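Local coordinates for pseudoazurin (Blue copper protein) (PDB 3TU6) that binds a single copper ion in the blue copper site of a cupredoxin fold and probably transfers electrons in the periplasm, at residues 40-46 and 58-63; 16-20 and 83-89; 88-92 and 115-119. All coordinates share one frame; numbering follows the deposited sequence.

In the fold
From the N terminus, the chain first reaches 16-20, at the start of strand 19-27, which is met much later in the chain by 83-89, closing contact 2. Within that long excursion the chain makes contact 1: 40-46 turns back through an eleven-residue loop and pairs with 58-63, so contact 1 nests within contact 2. Contact 3 follows in series after contact 1 and begins where contact 2 ends, sharing Met88 and Ile89; it closes when helix 112-125 returns to strand 89-94. Copper joins the three, with His42 from contact 1, His83 and Met88 from contact 2, and Met88 again at the head of contact 3. Together they tie the metal site to the sheet and its C-terminal helix.

Contact 1. Residues 40-46 and 58-63; sequences KGHNSAL and WKGKIN. With CU (copper (II) ion), chain B.
Leu46 and Trp58 form the tightly packed end of an antiparallel pairing that ties a copper-ligand segment of the cupredoxin fold to the 58-63 loop. Leu46 N donates to Trp58 O at 2.9 Å, and Leu46 CB lies over the face of the indole, 4.1 Å from the centroid of the Trp58 six-membered ring. Trp58 CG stands between its backbone N and carbonyl carbon (chi1 73°), which lays the ring across 44-46 and turns NE1 to Ser44 OG, 3.2 Å away at the ring edge. Tyr76 and Tyr78 of strand 74-79 also pack on the indole.

Next along, Gly60 N donates to Ser44 O at 2.8 Å; a CB on this glycine would run into that same oxygen. The amide of Asn43 works in two directions: ND2 reaches Gly60 O at 3.0 Å, while OD1 takes the backbone N-H of Ala81.

The outer side is looser. Lys59 and Lys61 point away from 40-46, and a water links Ser44 N to Lys61 O where the backbones separate. At the far end Asn63 tightens the pairing again: its OD1 accepts Gly41 N at 2.7 Å through an in-plane lone pair, and its own N donates to His42 O at 2.7 Å, almost straight at 178°. Held by that carbonyl, and with NE2 bonded to Asn10 OD1, His42 sets ND1 on the copper at 2.0 Å.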
loop_
_atom_site.group_PDB
_atom_site.type_symbol
_atom_site.label_atom_id
_atom_site.label_comp_id
_atom_site.label_asym_id
_atom_site.label_seq_id
_atom_site.Cartn_x
_atom_site.Cartn_y
_atom_site.Cartn_z
ATOM N N LYS A 40 -8.087 15.472 -0.172
ATOM C CA LYS A 40 -8.900 15.000 -1.294
ATOM C C LYS A 40 -8.065 14.777 -2.553
ATOM O O LYS A 40 -6.949 15.286 -2.674
ATOM C CB LYS A 40 -10.028 15.991 -1.592
ATOM C CG LYS A 40 -10.925 16.311 -0.400
ATOM C CD LYS A 40 -11.648 15.077 0.126
ATOM C CE LYS A 40 -12.651 15.447 1.208
ATOM N NZ LYS A 40 -13.385 14.260 1.729
ATOM N N GLY A 41 -8.623 14.006 -3.484
ATOM C CA GLY A 41 -7.990 13.740 -4.774
ATOM C C GLY A 41 -7.206 12.440 -4.852
ATOM O O GLY A 41 -6.555 12.177 -5.864
ATOM N N HIS A 42 -7.267 11.623 -3.800
ATOM C CA HIS A 42 -6.549 10.345 -3.768
ATOM C C HIS A 42 -7.500 9.156 -3.799
ATOM O O HIS A 42 -8.684 9.278 -3.483
ATOM C CB HIS A 42 -5.677 10.241 -2.514
ATOM C CG HIS A 42 -4.773 11.413 -2.302
ATOM N ND1 HIS A 42 -3.620 11.607 -3.032
ATOM C CD2 HIS A 42 -4.847 12.449 -1.434
ATOM C CE1 HIS A 42 -3.028 12.716 -2.627
ATOM N NE2 HIS A 42 -3.751 13.245 -1.658
ATOM N N ASN A 43 -6.960 8.005 -4.185
ATOM C CA ASN A 43 -7.663 6.735 -4.078
ATOM C C ASN A 43 -6.693 5.641 -3.643
ATOM O O ASN A 43 -5.490 5.881 -3.534
ATOM C CB ASN A 43 -8.339 6.366 -5.407
ATOM C CG ASN A 43 -7.384 5.722 -6.405
ATOM O OD1 ASN A 43 -6.302 6.244 -6.684
ATOM N ND2 ASN A 43 -7.791 4.585 -6.955
ATOM N N SER A 44 -7.226 4.448 -3.392
ATOM C CA SER A 44 -6.406 3.278 -3.095
ATOM C C SER A 44 -6.865 2.104 -3.950
ATOM O O SER A 44 -8.038 1.729 -3.916
ATOM C CB SER A 44 -6.503 2.913 -1.614
ATOM O OG SER A 44 -5.692 1.788 -1.321
ATOM N N ALA A 45 -5.936 1.538 -4.717
ATOM C CA ALA A 45 -6.214 0.378 -5.560
ATOM C C ALA A 45 -5.019 -0.570 -5.551
ATOM O O ALA A 45 -3.872 -0.128 -5.589
ATOM C CB ALA A 45 -6.526 0.822 -6.983
ATOM N N LEU A 46 -5.297 -1.870 -5.503
ATOM C CA LEU A 46 -4.248 -2.887 -5.522
ATOM C C LEU A 46 -3.552 -2.876 -6.879
ATOM O O LEU A 46 -4.211 -2.829 -7.918
ATOM C CB LEU A 46 -4.845 -4.274 -5.248
ATOM C CG LEU A 46 -3.872 -5.450 -5.113
ATOM C CD1 LEU A 46 -3.037 -5.324 -3.845
ATOM C CD2 LEU A 46 -4.629 -6.770 -5.125
ATOM N N TRP A 58 -8.779 -4.970 -4.647
ATOM C CA TRP A 58 -9.636 -3.806 -4.455
ATOM C C TRP A 58 -9.257 -2.661 -5.391
ATOM O O TRP A 58 -8.106 -2.542 -5.820
ATOM C CB TRP A 58 -9.612 -3.340 -2.994
ATOM C CG TRP A 58 -8.348 -2.654 -2.565
ATOM C CD1 TRP A 58 -8.081 -1.317 -2.628
ATOM C CD2 TRP A 58 -7.192 -3.267 -1.982
ATOM N NE1 TRP A 58 -6.825 -1.059 -2.131
ATOM C CE2 TRP A 58 -6.258 -2.240 -1.727
ATOM C CE3 TRP A 58 -6.852 -4.586 -1.654
ATOM C CZ2 TRP A 58 -5.005 -2.489 -1.161
ATOM C CZ3 TRP A 58 -5.607 -4.833 -1.091
ATOM C CH2 TRP A 58 -4.699 -3.789 -0.850
ATOM N N LYS A 59 -10.246 -1.828 -5.700
ATOM C CA LYS A 59 -10.060 -0.678 -6.571
ATOM C C LYS A 59 -10.976 0.448 -6.097
ATOM O O LYS A 59 -12.097 0.602 -6.581
ATOM C CB LYS A 59 -10.356 -1.064 -8.025
ATOM C CG LYS A 59 -10.053 0.030 -9.045
ATOM C CD LYS A 59 -10.369 -0.417 -10.469
ATOM C CE LYS A 59 -9.333 -1.396 -11.006
ATOM N NZ LYS A 59 -9.638 -1.822 -12.401
ATOM N N GLY A 60 -10.489 1.222 -5.131
ATOM C CA GLY A 60 -11.270 2.299 -4.538
ATOM C C GLY A 60 -11.448 3.477 -5.475
ATOM O O GLY A 60 -10.574 3.770 -6.291
ATOM N N LYS A 61 -12.589 4.152 -5.360
ATOM C CA LYS A 61 -12.844 5.372 -6.123
ATOM C C LYS A 61 -12.118 6.545 -5.466
ATOM O O LYS A 61 -11.618 6.424 -4.345
ATOM C CB LYS A 61 -14.348 5.660 -6.198
ATOM C CG LYS A 61 -15.179 4.556 -6.851
ATOM C CD LYS A 61 -14.892 4.431 -8.342
ATOM C CE LYS A 61 -15.787 3.385 -8.997
ATOM N NZ LYS A 61 -15.523 2.013 -8.486
ATOM N N ILE A 62 -12.062 7.673 -6.168
ATOM C CA ILE A 62 -11.401 8.873 -5.649
ATOM C C ILE A 62 -12.150 9.380 -4.415
ATOM O O ILE A 62 -13.369 9.538 -4.446
ATOM C CB ILE A 62 -11.323 9.997 -6.714
ATOM C CG1 ILE A 62 -10.415 9.584 -7.880
ATOM C CG2 ILE A 62 -10.815 11.298 -6.092
ATOM C CD1 ILE A 62 -8.936 9.531 -7.535
ATOM N N ASN A 63 -11.404 9.609 -3.332
ATOM C CA ASN A 63 -11.957 10.023 -2.031
ATOM C C ASN A 63 -12.813 8.965 -1.321
ATOM O O ASN A 63 -13.419 9.255 -0.284
ATOM C CB ASN A 63 -12.748 11.333 -2.149
ATOM C CG ASN A 63 -11.950 12.445 -2.797
ATOM O OD1 ASN A 63 -10.721 12.482 -2.706
ATOM N ND2 ASN A 63 -12.645 13.364 -3.452
HETATM CU CU CU B . -2.854 10.431 -4.464
HETATM O O HOH W 1 -8.546 11.488 -1.348
HETATM O O HOH W 2 -9.813 4.872 -2.598
#

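Contact 2. Residues 16-20 and 83-89; sequences RVMAF and HVGMGMI. With CU (copper (II) ion), chain B.
The Phe20 ring carries Met88 CE over the centre of one face, 3.9 Å from the centroid, and has Ile89 C at its edge near CD2. Over one face of the His83 imidazole comes Met18 SD, 3.6 Å from the ring centroid and 10° off its normal. Within 16-20 the Arg16 guanidinium has Ala19 CB over its centre; its NH2 donates to Phe20 O at 2.8 Å from above the carbonyl plane, and NE forms a salt bridge with Asp14.

Met88 links the Phe20 ring to the metal. With CG anti to the backbone N (chi1 -171°) and the chain extended beyond it, the side chain runs past Met18 and puts SD on the copper at 2.5 Å, leaving the methyl to rest on Phe20. Met88 SD itself stands farther above the same ring, a Met-aromatic contact. His83 ND1 binds the copper at 2.1 Å; His42 and Cys80 complete the site. A leucine in place of Phe20 would probably leave a gap beside Met88 CG and take the flat support from its methyl, which could then turn more easily about the CG-SD bond.

No direct hydrogen bond crosses between 16-20 and 83-89. Two waters bridge instead, both donating to Ile89 O: one accepts from Phe20 N at 3.0 Å, the other, at the guanidinium edge, from Arg16 NH1. Met88 is also the centre of an inverse gamma turn as the ligand loop enters strand 89-94. That strand runs parallel to its sheet neighbour 19-27, with Met8 of strand 3-9 touching both Phe20 and Met88, and helix 112-125 packing on Ile89.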
loop_
_atom_site.group_PDB
_atom_site.type_symbol
_atom_site.label_atom_id
_atom_site.label_comp_id
_atom_site.label_asym_id
_atom_site.label_seq_id
_atom_site.Cartn_x
_atom_site.Cartn_y
_atom_site.Cartn_z
ATOM N N ARG A 16 7.245 13.566 2.427
ATOM C CA ARG A 16 6.796 13.002 1.152
ATOM C C ARG A 16 5.627 13.797 0.576
ATOM O O ARG A 16 4.707 14.168 1.304
ATOM C CB ARG A 16 6.371 11.543 1.322
ATOM C CG ARG A 16 7.501 10.578 1.643
ATOM C CD ARG A 16 6.958 9.170 1.839
ATOM N NE ARG A 16 6.081 9.086 3.010
ATOM C CZ ARG A 16 5.134 8.168 3.198
ATOM N NH1 ARG A 16 4.899 7.223 2.291
ATOM N NH2 ARG A 16 4.404 8.202 4.309
ATOM N N VAL A 17 5.675 14.049 -0.731
ATOM C CA VAL A 17 4.592 14.722 -1.447
ATOM C C VAL A 17 3.760 13.673 -2.178
ATOM O O VAL A 17 4.294 12.914 -2.985
ATOM C CB VAL A 17 5.140 15.743 -2.464
ATOM C CG1 VAL A 17 3.996 16.424 -3.207
ATOM C CG2 VAL A 17 6.017 16.771 -1.762
ATOM N N MET A 18 2.454 13.654 -1.900
ATOM C CA MET A 18 1.549 12.588 -2.349
ATOM C C MET A 18 1.969 11.263 -1.708
ATOM O O MET A 18 2.769 10.508 -2.274
ATOM C CB MET A 18 1.516 12.469 -3.883
ATOM C CG MET A 18 1.335 13.781 -4.643
ATOM S SD MET A 18 -0.194 14.655 -4.252
ATOM C CE MET A 18 0.419 15.941 -3.169
ATOM N N ALA A 19 1.430 10.981 -0.524
ATOM C CA ALA A 19 1.905 9.852 0.272
ATOM C C ALA A 19 0.810 9.177 1.092
ATOM O O ALA A 19 -0.094 9.838 1.603
ATOM C CB ALA A 19 3.028 10.312 1.193
ATOM N N PHE A 20 0.909 7.855 1.207
ATOM C CA PHE A 20 0.117 7.099 2.169
ATOM C C PHE A 20 0.878 7.066 3.493
ATOM O O PHE A 20 2.079 6.779 3.508
ATOM C CB PHE A 20 -0.127 5.672 1.680
ATOM C CG PHE A 20 -0.982 5.585 0.447
ATOM C CD1 PHE A 20 -2.360 5.743 0.526
ATOM C CD2 PHE A 20 -0.412 5.323 -0.793
ATOM C CE1 PHE A 20 -3.154 5.651 -0.614
ATOM C CE2 PHE A 20 -1.199 5.230 -1.934
ATOM C CZ PHE A 20 -2.569 5.396 -1.845
ATOM N N HIS A 83 -1.545 9.760 -8.565
ATOM C CA HIS A 83 -0.209 10.161 -8.117
ATOM C C HIS A 83 0.824 9.027 -8.071
ATOM O O HIS A 83 1.900 9.204 -7.500
ATOM C CB HIS A 83 -0.306 10.832 -6.744
ATOM C CG HIS A 83 -1.317 11.936 -6.685
ATOM N ND1 HIS A 83 -2.454 11.864 -5.908
ATOM C CD2 HIS A 83 -1.370 13.131 -7.318
ATOM C CE1 HIS A 83 -3.157 12.972 -6.057
ATOM N NE2 HIS A 83 -2.523 13.757 -6.907
ATOM N N VAL A 84 0.520 7.878 -8.676
ATOM C CA VAL A 84 1.460 6.751 -8.665
ATOM C C VAL A 84 2.791 7.131 -9.318
ATOM O O VAL A 84 3.855 6.789 -8.801
ATOM C CB VAL A 84 0.888 5.475 -9.338
ATOM C CG1 VAL A 84 0.509 5.732 -10.792
ATOM C CG2 VAL A 84 1.893 4.329 -9.233
ATOM N N GLY A 85 2.727 7.862 -10.430
ATOM C CA GLY A 85 3.925 8.333 -11.121
ATOM C C GLY A 85 4.767 9.288 -10.289
ATOM O O GLY A 85 5.974 9.400 -10.501
ATOM N N MET A 86 4.121 9.975 -9.347
ATOM C CA MET A 86 4.804 10.849 -8.392
ATOM C C MET A 86 5.331 10.081 -7.174
ATOM O O MET A 86 5.982 10.666 -6.306
ATOM C CB MET A 86 3.857 11.958 -7.922
ATOM C CG MET A 86 3.296 12.820 -9.047
ATOM S SD MET A 86 2.187 14.108 -8.447
ATOM C CE MET A 86 3.342 15.172 -7.582
ATOM N N GLY A 87 5.038 8.784 -7.104
ATOM C CA GLY A 87 5.573 7.908 -6.060
ATOM C C GLY A 87 4.596 7.523 -4.963
ATOM O O GLY A 87 5.005 6.961 -3.945
ATOM N N MET A 88 3.308 7.801 -5.160
ATOM C CA MET A 88 2.304 7.518 -4.136
ATOM C C MET A 88 1.870 6.051 -4.163
ATOM O O MET A 88 0.820 5.703 -4.712
ATOM C CB MET A 88 1.092 8.446 -4.280
ATOM C CG MET A 88 0.111 8.338 -3.120
ATOM S SD MET A 88 -0.993 9.751 -2.940
ATOM C CE MET A 88 -1.904 9.256 -1.480
ATOM N N ILE A 89 2.704 5.195 -3.576
ATOM C CA ILE A 89 2.354 3.795 -3.352
ATOM C C ILE A 89 2.525 3.451 -1.874
ATOM O O ILE A 89 3.208 4.163 -1.132
ATOM C CB ILE A 89 3.200 2.829 -4.219
ATOM C CG1 ILE A 89 4.698 3.001 -3.946
ATOM C CG2 ILE A 89 2.913 3.053 -5.697
ATOM C CD1 ILE A 89 5.550 1.892 -4.543
HETATM CU CU CU B . -2.854 10.431 -4.464
HETATM O O HOH W 3 5.745 5.910 -0.257
HETATM O O HOH W 4 3.105 6.750 -0.431
#

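Contact 3. Residues 88-92 and 115-119; sequences MIGAI and AAEKI. With CU (copper (II) ion), chain B.
Ile89 reaches from strand 89-94 into helix 112-125 and meets three residues of its inner side. From CB the long branch leaves between the backbone N and the carbonyl carbon (chi1 58°), the crowded position for an isoleucine, and this aims it at the helix. The first atom out, Ile89 CG1, touches two partners, reached in directions about a right angle apart: Ala115 CB at 3.8 Å and Ile119 CD1 at 3.9 Å, one helical turn on. Since chi2 is nearly extended (168°), the chain goes straight on, and its tip, Ile89 CD1, comes to 3.6 Å from Ala116 N, up against the helix backbone, with the Ala116 methyl close by. The alanines at 115 and 116 leave room for this approach, since each offers just a methyl group.

Ile119 answers from the helix with both of its branches. Its CD1 comes down over the strand backbone, 4.0 Å from Gly90 CA. Its CG2 packs on the methyl of Ala91, 3.5 Å from that CB. Ile89 and Ala91, two residues apart, thus face the helix together. All of this is apolar packing, with no hydrogen bond between the segments. The strand and helix segments run in roughly the same direction, 27° apart, with axes 8.7 Å apart at closest.

Within the sheet the strand is hydrogen-bonded through its backbone to both neighbours, Gly90 to Tyr78 and Ala91 to Ala23 and Ile25, while Ile119 also touches Val24. Met88, just before the strand, points the other way, to the copper. A C-terminal extension folded into helices, the longer of them packed on the sheet, is characteristic of pseudoazurins and sets them apart from plastocyanin within the cupredoxin fold.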
loop_
_atom_site.group_PDB
_atom_site.type_symbol
_atom_site.label_atom_id
_atom_site.label_comp_id
_atom_site.label_asym_id
_atom_site.label_seq_id
_atom_site.Cartn_x
_atom_site.Cartn_y
_atom_site.Cartn_z
ATOM N N MET A 88 3.308 7.801 -5.160
ATOM C CA MET A 88 2.304 7.518 -4.136
ATOM C C MET A 88 1.870 6.051 -4.163
ATOM O O MET A 88 0.820 5.703 -4.712
ATOM C CB MET A 88 1.092 8.446 -4.280
ATOM C CG MET A 88 0.111 8.338 -3.120
ATOM S SD MET A 88 -0.993 9.751 -2.940
ATOM C CE MET A 88 -1.904 9.256 -1.480
ATOM N N ILE A 89 2.704 5.195 -3.576
ATOM C CA ILE A 89 2.354 3.795 -3.352
ATOM C C ILE A 89 2.525 3.451 -1.874
ATOM O O ILE A 89 3.208 4.163 -1.132
ATOM C CB ILE A 89 3.200 2.829 -4.219
ATOM C CG1 ILE A 89 4.698 3.001 -3.946
ATOM C CG2 ILE A 89 2.913 3.053 -5.697
ATOM C CD1 ILE A 89 5.550 1.892 -4.543
ATOM N N GLY A 90 1.893 2.359 -1.459
ATOM C CA GLY A 90 2.020 1.858 -0.096
ATOM C C GLY A 90 2.008 0.346 -0.063
ATOM O O GLY A 90 1.745 -0.305 -1.078
ATOM N N ALA A 91 2.288 -0.212 1.109
ATOM C CA ALA A 91 2.323 -1.656 1.288
ATOM C C ALA A 91 1.542 -2.078 2.526
ATOM O O ALA A 91 1.498 -1.354 3.522
ATOM C CB ALA A 91 3.762 -2.134 1.391
ATOM N N ILE A 92 0.914 -3.246 2.442
ATOM C CA ILE A 92 0.324 -3.901 3.602
ATOM C C ILE A 92 0.935 -5.290 3.695
ATOM O O ILE A 92 0.753 -6.110 2.796
ATOM C CB ILE A 92 -1.211 -4.033 3.495
ATOM C CG1 ILE A 92 -1.855 -2.674 3.218
ATOM C CG2 ILE A 92 -1.776 -4.638 4.773
ATOM C CD1 ILE A 92 -3.365 -2.732 3.096
ATOM N N ALA A 115 10.117 4.706 -4.557
ATOM C CA ALA A 115 9.221 4.533 -3.414
ATOM C C ALA A 115 9.127 3.065 -2.997
ATOM O O ALA A 115 9.111 2.756 -1.806
ATOM C CB ALA A 115 7.838 5.076 -3.740
ATOM N N ALA A 116 9.064 2.171 -3.981
ATOM C CA ALA A 116 9.018 0.732 -3.719
ATOM C C ALA A 116 10.313 0.250 -3.060
ATOM O O ALA A 116 10.275 -0.524 -2.104
ATOM C CB ALA A 116 8.757 -0.037 -5.005
ATOM N N GLU A 117 11.450 0.720 -3.570
ATOM C CA GLU A 117 12.758 0.394 -2.991
ATOM C C GLU A 117 12.862 0.807 -1.519
ATOM O O GLU A 117 13.458 0.091 -0.714
ATOM C CB GLU A 117 13.884 1.045 -3.802
ATOM C CG GLU A 117 14.153 0.358 -5.140
ATOM C CD GLU A 117 15.163 1.098 -6.005
ATOM O OE1 GLU A 117 15.827 2.031 -5.502
ATOM O OE2 GLU A 117 15.295 0.742 -7.195
ATOM N N LYS A 118 12.282 1.958 -1.177
ATOM C CA LYS A 118 12.223 2.414 0.212
ATOM C C LYS A 118 11.314 1.512 1.050
ATOM O O LYS A 118 11.632 1.195 2.198
ATOM C CB LYS A 118 11.724 3.859 0.284
ATOM N N ILE A 119 10.188 1.104 0.467
ATOM C CA ILE A 119 9.236 0.216 1.136
ATOM C C ILE A 119 9.839 -1.164 1.402
ATOM O O ILE A 119 9.680 -1.709 2.494
ATOM C CB ILE A 119 7.932 0.066 0.317
ATOM C CG1 ILE A 119 7.103 1.349 0.403
ATOM C CG2 ILE A 119 7.103 -1.110 0.823
ATOM C CD1 ILE A 119 6.007 1.440 -0.636
HETATM CU CU CU B . -2.854 10.431 -4.464
#